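Long-range contacts in esterase (Rhizomucor miehei CAU432, PDB 4WY8), which hydrolyses carboxylic esters as a carboxylesterase built on the alpha/beta hydrolase fold: residues V29-E34 with G91-S96; I58-G63 with L132-D137; I66-T71 with I116-S121; T71-T76 with R110-V115. All coordinates share one frame; numbering follows the deposited sequence.

Contact 1: residues V29-E34 with G91-S96; sequences VVRKAE and GWVVGS
R31 and E34, one helical turn apart on helix 27-39, hold two peptide groups of the loop that follows the HGGGW sequence. In hormone-sensitive-lipase-like esterases that sequence usually helps shape the oxyanion hole.

Two kinds of polar contact are made. R31 gives NE to V93 O at 2.6 Å with an N-H...O angle of 162°, running nearly along the C=O axis and lying in the guanidinium plane. R31 NH2 adds a weak bond to the same V93 O at 3.0 Å, so V93 O is a shared acceptor for two N-H groups along one edge of the guanidinium. The R31 chain, extended from CG to NE, carries the group out to the loop. NH1 is engaged elsewhere, in a salt bridge with E125. In the reverse sense, G95 N donates to E34 OE1 at 2.9 Å on the syn side of the carboxylate, 15° from its plane.

V94 sits between these bonds. Its CG1 makes the apolar contact, 4.0 Å from V30 CG1 and 4.0 Å from R31 CG, while V94 CG2 is in van der Waals contact with the carboxylate oxygen E34 OE2 at 3.6 Å. A branched valine suits this place because each methyl meets a different neighbour. G95 has backbone angles that call for glycine.

Because a cationic donor meets a carbonyl and an anionic acceptor meets an N-H, both loop peptides are paired with groups of matching polarity, which fixes the loop's course against the helix.

Contact 2: residues I58-G63 with L132-D137; sequences INRKNG and LEECLD
D137 OD2 accepts R60 NH1 at 2.5 Å in a salt bridge that ties the turn just after strand 51-59, an outermost strand of the alpha/beta hydrolase sheet within the chain, to helix 130-143 packed on that sheet. The carboxylate is met on its anti side, 21° out of plane, and the guanidinium and carboxylate planes stand 89° apart. One oxygen therefore takes one N-H, not the flat two-pronged pairing of a coplanar bridge. The same OD2 of D137 also lies 3.1 Å from R60 CD, so it sits against the bend of the arginine chain, where chi3 is -98°. A long, bendable arginine suits this place, since it must reach across from a loop to a helix.

E134, almost one turn earlier on the helix, crosses R60 at about a right angle, its CG 3.4 Å from R60 NH2. E134 OE2 is 4.0 Å from R60 NH2, beyond a salt bridge, and is hydrogen-bonded instead to S121 OG. The extra negative charge probably still favours the arginine electrostatically. R60 and D137 both also touch I66 of the neighbouring strand, so the ion pair rests partly on an apolar side chain. Two residues before R60, I58 approaches the helix backbone, its CD1 4.4 Å from D137 O.

Contact 3: residues I66-T71 with I116-S121; sequences IELTIT and IFVNYS
L68 and V118 lie side by side and point the same way, and I70 and I116 do likewise, on one face of an antiparallel strand pair in the mixed sheet of the alpha/beta hydrolase fold. The strands 66-71 and 116-118 run at 152° to each other. L68 CD2 meets V118 CG2 at 4.1 Å, and I70 CG2 meets I116 CG1 at 4.2 Å; both are non-hydrogen-bonded pairs. I66 slants across V118, its CG2 4.1 Å from V118 CG1. Branched aliphatic residues suit this face, which helix 130-143 packs against through I66 and I116.

T69 and F117 form the hydrogen-bonded pair between them, with side chains on the opposite face. T69 N donates to F117 O at 2.9 Å, and F117 N returns a bond to T69 O at 2.8 Å. The phenyl ring leads away from T69 toward H88, whose ring it meets nearly parallel. T69 OG1 also bonds E55.

Past V118, N119 centres an inverse gamma turn and pairs through side chain and backbone alike. N119 N reaches E67 O at 2.8 Å, nearly head-on to the carbonyl. With chi1 at -58°, CG stays beside the backbone N, and ND2 converges on the same oxygen. Asparagine suits this place because the two N-H groups of its ND2 can split: one comes to E67 O at 3.0 Å from above the carbonyl plane, and the other runs nearly straight, at 170°, from N119 ND2 to T69 OG1 at 3.0 Å.

Contact 4: residues T71-T76 with R110-V115; sequences TRPLDT and RARAAV
R112 brings the edge of its guanidinium toward D75 O, too far off for a bond, while T76 CG2 approaches at a slant, 3.5 Å from R112 NH2; the bend of the R112 chain at chi3 (62°) turns its end that way. The guanidinium of R72 has T76 C in its plane at the edge, and A114 CB comes in obliquely, 4.3 Å from R72 NH2. R72 NH1 donates to T76 O at 2.8 Å, in the plane of the guanidinium but 37° above that of the carbonyl. NH1 also bonds Q79 O, and NH2 bonds N152 O, so carbonyl oxygens of T76, Q79 and N152 accept from this buried guanidinium.

T76 closes the turn that follows the strand pairing, its OG1 donating to P73 O at 2.7 Å. Threonine suits the place because its hydroxyl faces inward to the turn while its methyl meets R112. P73 has no N-H to pair, and the strand pairing gives way here to van der Waals contact of the ring: P73 CG lies 3.7 Å from R112 CA, and P73 CD 3.5 Å from the carbonyl oxygen A113 O. R112, the first residue after helix 101-111 to leave helical angles, has positive phi and, with A113, leads the chain into strand 114-118.

That strand joins T71 through an antiparallel hydrogen-bonded pair, T71 N to V115 O at 3.0 Å and V115 N to T71 O at 2.9 Å. A water links T71 OG1, itself bonded to T108, to V115 O.

The chemistry thus shifts from regular peptide pairing to a turn held by R72, whose positive charge is probably stabilised by the carbonyl dipoles around it.

Overall arrangement
Contacts 3 and 4 follow one another along the same two neighbouring strands, 65-73 and 114-118; their centres are 15 Å apart and they share T71. Contact 2 lies about 11 Å from contact 3 between centres and adds strand 51-59, on the far side of strand 65-73, and helix 130-143, which follows strand 114-118. In sequence, contact 4 closes inside contact 3, and contact 3 inside contact 2. Contact 1 alternates with all three and touches contact 3 where S96 meets F117. Contacts 2 to 4 thus bind the antiparallel edge of the sheet together and to a covering helix, while contact 1 fixes an N-terminal helix to the loop after strand 83-87; the probable Ser-His-Asp triad belongs to the same fold.

Contact 1: residues V29-E34 with G91-S96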
loop_
_atom_site.group_PDB
_atom_site.type_symbol
_atom_site.label_atom_id
_atom_site.label_comp_id
_atom_site.label_asym_id
_atom_site.label_seq_id
_atom_site.Cartn_x
_atom_site.Cartn_y
_atom_site.Cartn_z
ATOM N N VAL A 29 6.808 17.394 31.493
ATOM C CA VAL A 29 6.144 16.343 32.256
ATOM C C VAL A 29 5.574 15.266 31.334
ATOM O O VAL A 29 5.776 14.063 31.552
ATOM C CB VAL A 29 5.021 16.958 33.148
ATOM C CG1 VAL A 29 4.186 15.887 33.822
ATOM C CG2 VAL A 29 5.632 17.913 34.173
ATOM N N VAL A 30 4.912 15.713 30.274
ATOM C CA VAL A 30 4.380 14.833 29.244
ATOM C C VAL A 30 5.497 13.976 28.625
ATOM O O VAL A 30 5.343 12.761 28.487
ATOM C CB VAL A 30 3.662 15.650 28.141
ATOM C CG1 VAL A 30 2.991 14.729 27.100
ATOM C CG2 VAL A 30 2.621 16.554 28.768
ATOM N N ARG A 31 6.620 14.608 28.275
ATOM C CA ARG A 31 7.761 13.896 27.692
ATOM C C ARG A 31 8.334 12.838 28.628
ATOM O O ARG A 31 8.670 11.718 28.185
ATOM C CB ARG A 31 8.865 14.883 27.295
ATOM C CG ARG A 31 8.422 15.939 26.278
ATOM C CD ARG A 31 9.539 16.945 26.004
ATOM N NE ARG A 31 9.071 18.032 25.149
ATOM C CZ ARG A 31 9.317 19.317 25.370
ATOM N NH1 ARG A 31 10.033 19.682 26.417
ATOM N NH2 ARG A 31 8.831 20.238 24.544
ATOM N N LYS A 32 8.447 13.186 29.914
ATOM C CA LYS A 32 8.954 12.219 30.892
ATOM C C LYS A 32 7.987 11.034 31.064
ATOM O O LYS A 32 8.413 9.874 31.125
ATOM C CB LYS A 32 9.231 12.909 32.234
ATOM C CG LYS A 32 10.614 13.600 32.288
ATOM C CD LYS A 32 10.945 14.194 33.675
ATOM C CE LYS A 32 11.294 13.125 34.721
ATOM N NZ LYS A 32 12.696 12.605 34.610
ATOM N N ALA A 33 6.689 11.321 31.103
ATOM C CA ALA A 33 5.678 10.263 31.174
ATOM C C ALA A 33 5.729 9.350 29.943
ATOM O O ALA A 33 5.599 8.129 30.049
ATOM C CB ALA A 33 4.280 10.874 31.309
ATOM N N GLU A 34 5.956 9.952 28.782
ATOM C CA GLU A 34 6.069 9.223 27.517
ATOM C C GLU A 34 7.259 8.264 27.539
ATOM O O GLU A 34 7.135 7.045 27.240
ATOM C CB GLU A 34 6.191 10.238 26.373
ATOM C CG GLU A 34 6.342 9.638 24.998
ATOM C CD GLU A 34 6.351 10.686 23.880
ATOM O OE1 GLU A 34 7.207 11.608 23.928
ATOM O OE2 GLU A 34 5.525 10.552 22.934
ATOM N N GLY A 91 3.838 15.839 17.385
ATOM C CA GLY A 91 3.195 17.151 17.369
ATOM C C GLY A 91 4.137 18.327 17.562
ATOM O O GLY A 91 3.688 19.415 17.958
ATOM N N TRP A 92 5.417 18.114 17.240
ATOM C CA TRP A 92 6.507 19.093 17.422
ATOM C C TRP A 92 6.811 19.360 18.897
ATOM O O TRP A 92 7.593 20.256 19.217
ATOM C CB TRP A 92 6.198 20.442 16.741
ATOM C CG TRP A 92 5.851 20.374 15.281
ATOM C CD1 TRP A 92 6.710 20.128 14.246
ATOM C CD2 TRP A 92 4.557 20.591 14.688
ATOM N NE1 TRP A 92 6.025 20.171 13.051
ATOM C CE2 TRP A 92 4.705 20.450 13.298
ATOM C CE3 TRP A 92 3.288 20.883 15.203
ATOM C CZ2 TRP A 92 3.636 20.589 12.414
ATOM C CZ3 TRP A 92 2.223 21.028 14.324
ATOM C CH2 TRP A 92 2.403 20.875 12.944
ATOM N N VAL A 93 6.202 18.592 19.793
ATOM C CA VAL A 93 6.294 18.890 21.222
ATOM C C VAL A 93 6.887 17.720 22.009
ATOM O O VAL A 93 7.671 17.916 22.951
ATOM C CB VAL A 93 4.905 19.253 21.786
ATOM C CG1 VAL A 93 4.979 19.506 23.286
ATOM C CG2 VAL A 93 4.336 20.496 21.050
ATOM N N VAL A 94 6.521 16.502 21.604
ATOM C CA VAL A 94 7.039 15.289 22.235
ATOM C C VAL A 94 7.664 14.341 21.188
ATOM O O VAL A 94 7.826 14.709 20.010
ATOM C CB VAL A 94 5.912 14.571 23.005
ATOM C CG1 VAL A 94 5.203 15.562 23.930
ATOM C CG2 VAL A 94 4.895 13.992 22.019
ATOM N N GLY A 95 7.968 13.113 21.587
ATOM C CA GLY A 95 8.600 12.170 20.680
ATOM C C GLY A 95 10.105 12.189 20.837
ATOM O O GLY A 95 10.694 13.200 21.253
ATOM N N SER A 96 10.734 11.054 20.555
ATOM C CA SER A 96 12.180 10.920 20.758
ATOM C C SER A 96 12.693 9.705 20.019
ATOM O O SER A 96 11.918 8.934 19.456
ATOM C CB SER A 96 12.518 10.767 22.236
ATOM O OG SER A 96 12.129 9.475 22.675
#

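Contact 2: residues I58-G63 with L132-D137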
loop_
_atom_site.group_PDB
_atom_site.type_symbol
_atom_site.label_atom_id
_atom_site.label_comp_id
_atom_site.label_asym_id
_atom_site.label_seq_id
_atom_site.Cartn_x
_atom_site.Cartn_y
_atom_site.Cartn_z
ATOM N N ILE A 58 26.543 17.309 14.524
ATOM C CA ILE A 58 27.060 18.179 13.490
ATOM C C ILE A 58 27.016 19.591 14.074
ATOM O O ILE A 58 26.001 20.034 14.621
ATOM C CB ILE A 58 26.301 18.006 12.144
ATOM C CG1 ILE A 58 24.823 18.317 12.233
ATOM C CG2 ILE A 58 26.457 16.565 11.648
ATOM C CD1 ILE A 58 24.095 17.953 10.926
ATOM N N ASN A 59 28.157 20.271 13.963
ATOM C CA ASN A 59 28.377 21.612 14.508
ATOM C C ASN A 59 28.189 22.718 13.482
ATOM O O ASN A 59 28.947 22.791 12.511
ATOM C CB ASN A 59 29.787 21.700 15.099
ATOM C CG ASN A 59 29.984 20.770 16.275
ATOM O OD1 ASN A 59 29.424 20.985 17.350
ATOM N ND2 ASN A 59 30.760 19.709 16.071
ATOM N N ARG A 60 27.194 23.581 13.685
ATOM C CA ARG A 60 26.990 24.693 12.760
ATOM C C ARG A 60 28.009 25.809 12.976
ATOM O O ARG A 60 28.938 25.683 13.783
ATOM C CB ARG A 60 25.562 25.259 12.828
ATOM C CG ARG A 60 24.490 24.268 12.420
ATOM C CD ARG A 60 23.128 24.942 12.229
ATOM N NE ARG A 60 22.267 24.813 13.404
ATOM C CZ ARG A 60 20.938 24.887 13.380
ATOM N NH1 ARG A 60 20.287 25.091 12.239
ATOM N NH2 ARG A 60 20.252 24.756 14.508
ATOM N N LYS A 61 27.814 26.896 12.234
ATOM C CA LYS A 61 28.824 27.934 12.063
ATOM C C LYS A 61 29.126 28.699 13.343
ATOM O O LYS A 61 30.284 28.995 13.654
ATOM C CB LYS A 61 28.317 28.891 10.984
ATOM C CG LYS A 61 29.352 29.530 10.099
ATOM C CD LYS A 61 28.740 30.739 9.419
ATOM C CE LYS A 61 29.469 31.060 8.129
ATOM N NZ LYS A 61 28.520 31.153 6.982
ATOM N N ASN A 62 28.082 28.945 14.120
ATOM C CA ASN A 62 28.187 29.781 15.299
ATOM C C ASN A 62 28.555 29.028 16.568
ATOM O O ASN A 62 28.942 29.634 17.571
ATOM C CB ASN A 62 26.872 30.522 15.498
ATOM C CG ASN A 62 25.682 29.584 15.540
ATOM O OD1 ASN A 62 25.829 28.376 15.736
ATOM N ND2 ASN A 62 24.493 30.141 15.401
ATOM N N GLY A 63 28.398 27.709 16.538
ATOM C CA GLY A 63 28.796 26.883 17.660
ATOM C C GLY A 63 27.638 26.030 18.120
ATOM O O GLY A 63 27.760 25.278 19.083
ATOM N N LEU A 132 12.426 22.993 11.614
ATOM C CA LEU A 132 12.507 22.881 10.158
ATOM C C LEU A 132 13.908 23.178 9.619
ATOM O O LEU A 132 14.468 22.438 8.799
ATOM C CB LEU A 132 11.498 23.840 9.534
ATOM C CG LEU A 132 11.619 24.122 8.040
ATOM C CD1 LEU A 132 11.650 22.816 7.255
ATOM C CD2 LEU A 132 10.455 24.975 7.579
ATOM N N GLU A 133 14.487 24.254 10.130
ATOM C CA GLU A 133 15.824 24.666 9.753
ATOM C C GLU A 133 16.879 23.668 10.230
ATOM O O GLU A 133 17.865 23.406 9.513
ATOM C CB GLU A 133 16.061 26.069 10.296
ATOM C CG GLU A 133 15.201 27.085 9.540
ATOM C CD GLU A 133 15.252 28.475 10.141
ATOM O OE1 GLU A 133 14.490 29.355 9.663
ATOM O OE2 GLU A 133 16.069 28.693 11.066
ATOM N N GLU A 134 16.690 23.105 11.425
ATOM C CA GLU A 134 17.588 22.027 11.852
ATOM C C GLU A 134 17.526 20.830 10.889
ATOM O O GLU A 134 18.565 20.256 10.526
ATOM C CB GLU A 134 17.261 21.565 13.274
ATOM C CG GLU A 134 17.636 22.588 14.357
ATOM C CD GLU A 134 17.016 22.292 15.724
ATOM O OE1 GLU A 134 16.092 21.446 15.808
ATOM O OE2 GLU A 134 17.453 22.909 16.724
ATOM N N CYS A 135 16.314 20.458 10.468
ATOM C CA CYS A 135 16.136 19.277 9.621
ATOM C C CYS A 135 16.731 19.475 8.229
ATOM O O CYS A 135 17.390 18.566 7.665
ATOM C CB CYS A 135 14.647 18.906 9.511
ATOM S SG CYS A 135 13.915 18.360 11.103
ATOM N N LEU A 136 16.498 20.665 7.683
ATOM C CA LEU A 136 17.061 21.032 6.399
ATOM C C LEU A 136 18.570 21.011 6.506
ATOM O O LEU A 136 19.244 20.410 5.677
ATOM C CB LEU A 136 16.556 22.412 5.962
ATOM C CG LEU A 136 17.178 22.958 4.678
ATOM C CD1 LEU A 136 16.790 22.155 3.405
ATOM C CD2 LEU A 136 16.780 24.420 4.528
ATOM N N ASP A 137 19.101 21.600 7.569
ATOM C CA ASP A 137 20.546 21.575 7.776
ATOM C C ASP A 137 21.107 20.148 7.855
ATOM O O ASP A 137 22.221 19.873 7.385
ATOM C CB ASP A 137 20.918 22.320 9.052
ATOM C CG ASP A 137 20.993 23.827 8.857
ATOM O OD1 ASP A 137 20.978 24.293 7.693
ATOM O OD2 ASP A 137 21.085 24.542 9.884
#

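Contact 3: residues I66-T71 with I116-S121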
loop_
_atom_site.group_PDB
_atom_site.type_symbol
_atom_site.label_atom_id
_atom_site.label_comp_id
_atom_site.label_asym_id
_atom_site.label_seq_id
_atom_site.Cartn_x
_atom_site.Cartn_y
_atom_site.Cartn_z
ATOM N N ILE A 66 23.438 20.178 15.998
ATOM C CA ILE A 66 22.329 19.298 15.660
ATOM C C ILE A 66 22.746 17.889 16.059
ATOM O O ILE A 66 23.837 17.421 15.698
ATOM C CB ILE A 66 21.957 19.385 14.176
ATOM C CG1 ILE A 66 21.576 20.823 13.839
ATOM C CG2 ILE A 66 20.772 18.512 13.866
ATOM C CD1 ILE A 66 21.496 21.099 12.379
ATOM N N GLU A 67 21.914 17.244 16.869
ATOM C CA GLU A 67 22.165 15.861 17.254
ATOM C C GLU A 67 21.493 14.859 16.322
ATOM O O GLU A 67 20.272 14.871 16.150
ATOM C CB GLU A 67 21.724 15.628 18.697
ATOM C CG GLU A 67 22.317 16.636 19.694
ATOM C CD GLU A 67 23.840 16.638 19.656
ATOM O OE1 GLU A 67 24.431 15.536 19.569
ATOM O OE2 GLU A 67 24.451 17.732 19.720
ATOM N N LEU A 68 22.319 13.990 15.748
ATOM C CA LEU A 68 21.897 12.905 14.875
ATOM C C LEU A 68 22.075 11.563 15.567
ATOM O O LEU A 68 23.081 11.347 16.253
ATOM C CB LEU A 68 22.715 12.906 13.585
ATOM C CG LEU A 68 22.803 14.245 12.849
ATOM C CD1 LEU A 68 23.672 14.079 11.607
ATOM C CD2 LEU A 68 21.440 14.796 12.484
ATOM N N THR A 69 21.087 10.681 15.423
ATOM C CA THR A 69 21.219 9.278 15.833
ATOM C C THR A 69 21.199 8.418 14.570
ATOM O O THR A 69 20.209 8.390 13.847
ATOM C CB THR A 69 20.083 8.866 16.812
ATOM O OG1 THR A 69 20.044 9.791 17.901
ATOM C CG2 THR A 69 20.311 7.501 17.374
ATOM N N ILE A 70 22.300 7.738 14.281
ATOM C CA ILE A 70 22.410 6.964 13.060
ATOM C C ILE A 70 22.392 5.475 13.342
ATOM O O ILE A 70 23.272 4.955 14.041
ATOM C CB ILE A 70 23.694 7.306 12.309
ATOM C CG1 ILE A 70 23.818 8.825 12.168
ATOM C CG2 ILE A 70 23.726 6.589 10.956
ATOM C CD1 ILE A 70 25.141 9.275 11.616
ATOM N N THR A 71 21.416 4.766 12.777
ATOM C CA THR A 71 21.359 3.319 12.982
ATOM C C THR A 71 21.615 2.584 11.663
ATOM O O THR A 71 21.192 3.046 10.612
ATOM C CB THR A 71 19.986 2.886 13.592
ATOM O OG1 THR A 71 18.931 3.481 12.846
ATOM C CG2 THR A 71 19.854 3.347 15.049
ATOM N N ILE A 116 19.051 8.014 9.518
ATOM C CA ILE A 116 19.608 9.183 10.160
ATOM C C ILE A 116 18.485 9.964 10.835
ATOM O O ILE A 116 17.708 10.675 10.200
ATOM C CB ILE A 116 20.366 10.030 9.135
ATOM C CG1 ILE A 116 21.484 9.165 8.522
ATOM C CG2 ILE A 116 20.950 11.258 9.782
ATOM C CD1 ILE A 116 22.066 9.723 7.259
ATOM N N PHE A 117 18.412 9.769 12.144
ATOM C CA PHE A 117 17.374 10.298 13.000
ATOM C C PHE A 117 17.763 11.681 13.528
ATOM O O PHE A 117 18.709 11.828 14.285
ATOM C CB PHE A 117 17.141 9.308 14.161
ATOM C CG PHE A 117 15.894 9.571 14.966
ATOM C CD1 PHE A 117 15.935 10.379 16.095
ATOM C CD2 PHE A 117 14.682 8.989 14.597
ATOM C CE1 PHE A 117 14.779 10.610 16.848
ATOM C CE2 PHE A 117 13.530 9.229 15.323
ATOM C CZ PHE A 117 13.580 10.036 16.457
ATOM N N VAL A 118 17.023 12.701 13.142
ATOM C CA VAL A 118 17.349 14.032 13.580
ATOM C C VAL A 118 16.663 14.320 14.903
ATOM O O VAL A 118 15.426 14.276 14.983
ATOM C CB VAL A 118 16.915 15.074 12.540
ATOM C CG1 VAL A 118 17.273 16.465 13.026
ATOM C CG2 VAL A 118 17.565 14.754 11.198
ATOM N N ASN A 119 17.451 14.549 15.954
ATOM C CA ASN A 119 16.862 14.940 17.226
ATOM C C ASN A 119 16.612 16.438 17.240
ATOM O O ASN A 119 17.308 17.175 17.919
ATOM C CB ASN A 119 17.768 14.533 18.390
ATOM C CG ASN A 119 18.041 13.052 18.409
ATOM O OD1 ASN A 119 17.255 12.274 18.954
ATOM N ND2 ASN A 119 19.140 12.640 17.783
ATOM N N TYR A 120 15.575 16.888 16.537
ATOM C CA TYR A 120 15.351 18.330 16.402
ATOM C C TYR A 120 14.788 18.960 17.684
ATOM O O TYR A 120 14.348 18.246 18.600
ATOM C CB TYR A 120 14.445 18.619 15.196
ATOM C CG TYR A 120 13.070 17.976 15.222
ATOM C CD1 TYR A 120 12.011 18.578 15.893
ATOM C CD2 TYR A 120 12.831 16.780 14.553
ATOM C CE1 TYR A 120 10.761 18.000 15.913
ATOM C CE2 TYR A 120 11.576 16.190 14.566
ATOM C CZ TYR A 120 10.551 16.803 15.246
ATOM O OH TYR A 120 9.302 16.227 15.254
ATOM N N SER A 121 14.885 20.289 17.778
ATOM C CA SER A 121 14.447 21.016 18.968
ATOM C C SER A 121 12.932 21.026 19.064
ATOM O O SER A 121 12.226 21.382 18.101
ATOM C CB SER A 121 14.995 22.443 18.967
ATOM O OG SER A 121 16.419 22.443 18.876
#

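Contact 4: residues T71-T76 with R110-V115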
loop_
_atom_site.group_PDB
_atom_site.type_symbol
_atom_site.label_atom_id
_atom_site.label_comp_id
_atom_site.label_asym_id
_atom_site.label_seq_id
_atom_site.Cartn_x
_atom_site.Cartn_y
_atom_site.Cartn_z
ATOM N N THR A 71 21.416 4.766 12.777
ATOM C CA THR A 71 21.359 3.319 12.982
ATOM C C THR A 71 21.615 2.584 11.663
ATOM O O THR A 71 21.192 3.046 10.612
ATOM C CB THR A 71 19.986 2.886 13.592
ATOM O OG1 THR A 71 18.931 3.481 12.846
ATOM C CG2 THR A 71 19.854 3.347 15.049
ATOM N N ARG A 72 22.343 1.469 11.701
ATOM C CA ARG A 72 22.508 0.644 10.499
ATOM C C ARG A 72 22.491 -0.843 10.839
ATOM O O ARG A 72 22.700 -1.201 11.991
ATOM C CB ARG A 72 23.787 1.043 9.724
ATOM C CG ARG A 72 24.916 1.562 10.531
ATOM C CD ARG A 72 25.941 2.360 9.686
ATOM N NE ARG A 72 26.601 1.540 8.677
ATOM C CZ ARG A 72 26.938 1.964 7.462
ATOM N NH1 ARG A 72 27.545 1.133 6.617
ATOM N NH2 ARG A 72 26.670 3.215 7.086
ATOM N N PRO A 73 22.248 -1.714 9.837
ATOM C CA PRO A 73 22.264 -3.143 10.170
ATOM C C PRO A 73 23.661 -3.555 10.624
ATOM O O PRO A 73 24.633 -2.884 10.248
ATOM C CB PRO A 73 21.893 -3.835 8.847
ATOM C CG PRO A 73 21.340 -2.756 7.950
ATOM C CD PRO A 73 22.005 -1.484 8.401
ATOM N N LEU A 74 23.751 -4.582 11.464
ATOM C CA LEU A 74 25.037 -5.165 11.843
ATOM C C LEU A 74 25.698 -5.755 10.611
ATOM O O LEU A 74 25.014 -6.094 9.640
ATOM C CB LEU A 74 24.846 -6.241 12.917
ATOM C CG LEU A 74 24.303 -5.781 14.270
ATOM C CD1 LEU A 74 24.125 -6.965 15.185
ATOM C CD2 LEU A 74 25.266 -4.794 14.894
ATOM N N ASP A 75 27.023 -5.860 10.629
ATOM C CA ASP A 75 27.748 -6.445 9.494
ATOM C C ASP A 75 27.571 -5.639 8.186
ATOM O O ASP A 75 27.369 -6.210 7.110
ATOM C CB ASP A 75 27.301 -7.905 9.291
ATOM C CG ASP A 75 27.582 -8.783 10.520
ATOM O OD1 ASP A 75 28.479 -8.432 11.316
ATOM O OD2 ASP A 75 26.893 -9.815 10.699
ATOM N N THR A 76 27.582 -4.314 8.310
ATOM C CA THR A 76 27.607 -3.408 7.158
ATOM C C THR A 76 28.765 -2.415 7.305
ATOM O O THR A 76 28.770 -1.354 6.666
ATOM C CB THR A 76 26.262 -2.633 6.986
ATOM O OG1 THR A 76 25.986 -1.859 8.166
ATOM C CG2 THR A 76 25.120 -3.606 6.749
ATOM N N ARG A 110 15.043 -3.745 7.773
ATOM C CA ARG A 110 14.258 -4.201 6.628
ATOM C C ARG A 110 14.741 -3.530 5.343
ATOM O O ARG A 110 14.806 -4.159 4.312
ATOM C CB ARG A 110 12.771 -3.941 6.838
ATOM C CG ARG A 110 12.154 -4.805 7.938
ATOM C CD ARG A 110 10.656 -4.558 8.029
ATOM N NE ARG A 110 10.095 -4.956 9.320
ATOM C CZ ARG A 110 8.814 -5.267 9.517
ATOM N NH1 ARG A 110 7.955 -5.243 8.497
ATOM N NH2 ARG A 110 8.388 -5.583 10.739
ATOM N N ALA A 111 15.089 -2.253 5.412
ATOM C CA ALA A 111 15.533 -1.538 4.220
ATOM C C ALA A 111 17.026 -1.731 3.990
ATOM O O ALA A 111 17.527 -1.445 2.906
ATOM C CB ALA A 111 15.206 -0.043 4.335
ATOM N N ARG A 112 17.723 -2.237 5.007
ATOM C CA ARG A 112 19.187 -2.324 4.984
ATOM C C ARG A 112 19.762 -0.959 4.640
ATOM O O ARG A 112 20.493 -0.801 3.666
ATOM C CB ARG A 112 19.673 -3.404 3.998
ATOM C CG ARG A 112 19.381 -4.814 4.493
ATOM C CD ARG A 112 20.092 -5.906 3.682
ATOM N NE ARG A 112 21.545 -5.789 3.767
ATOM C CZ ARG A 112 22.264 -6.260 4.781
ATOM N NH1 ARG A 112 21.661 -6.875 5.793
ATOM N NH2 ARG A 112 23.575 -6.109 4.787
ATOM N N ALA A 113 19.388 0.027 5.441
ATOM C CA ALA A 113 19.735 1.411 5.180
ATOM C C ALA A 113 20.354 1.996 6.419
ATOM O O ALA A 113 20.255 1.399 7.499
ATOM C CB ALA A 113 18.500 2.201 4.782
ATOM N N ALA A 114 21.018 3.139 6.271
ATOM C CA ALA A 114 21.390 3.942 7.425
ATOM C C ALA A 114 20.246 4.892 7.707
ATOM O O ALA A 114 19.925 5.754 6.878
ATOM C CB ALA A 114 22.689 4.724 7.183
ATOM N N VAL A 115 19.598 4.730 8.850
ATOM C CA VAL A 115 18.560 5.684 9.198
ATOM C C VAL A 115 19.187 6.801 10.028
ATOM O O VAL A 115 19.822 6.574 11.070
ATOM C CB VAL A 115 17.392 5.026 9.943
ATOM C CG1 VAL A 115 16.360 6.044 10.253
ATOM C CG2 VAL A 115 16.771 3.936 9.069
HETATM O O HOH W 1 18.456 6.134 13.913
#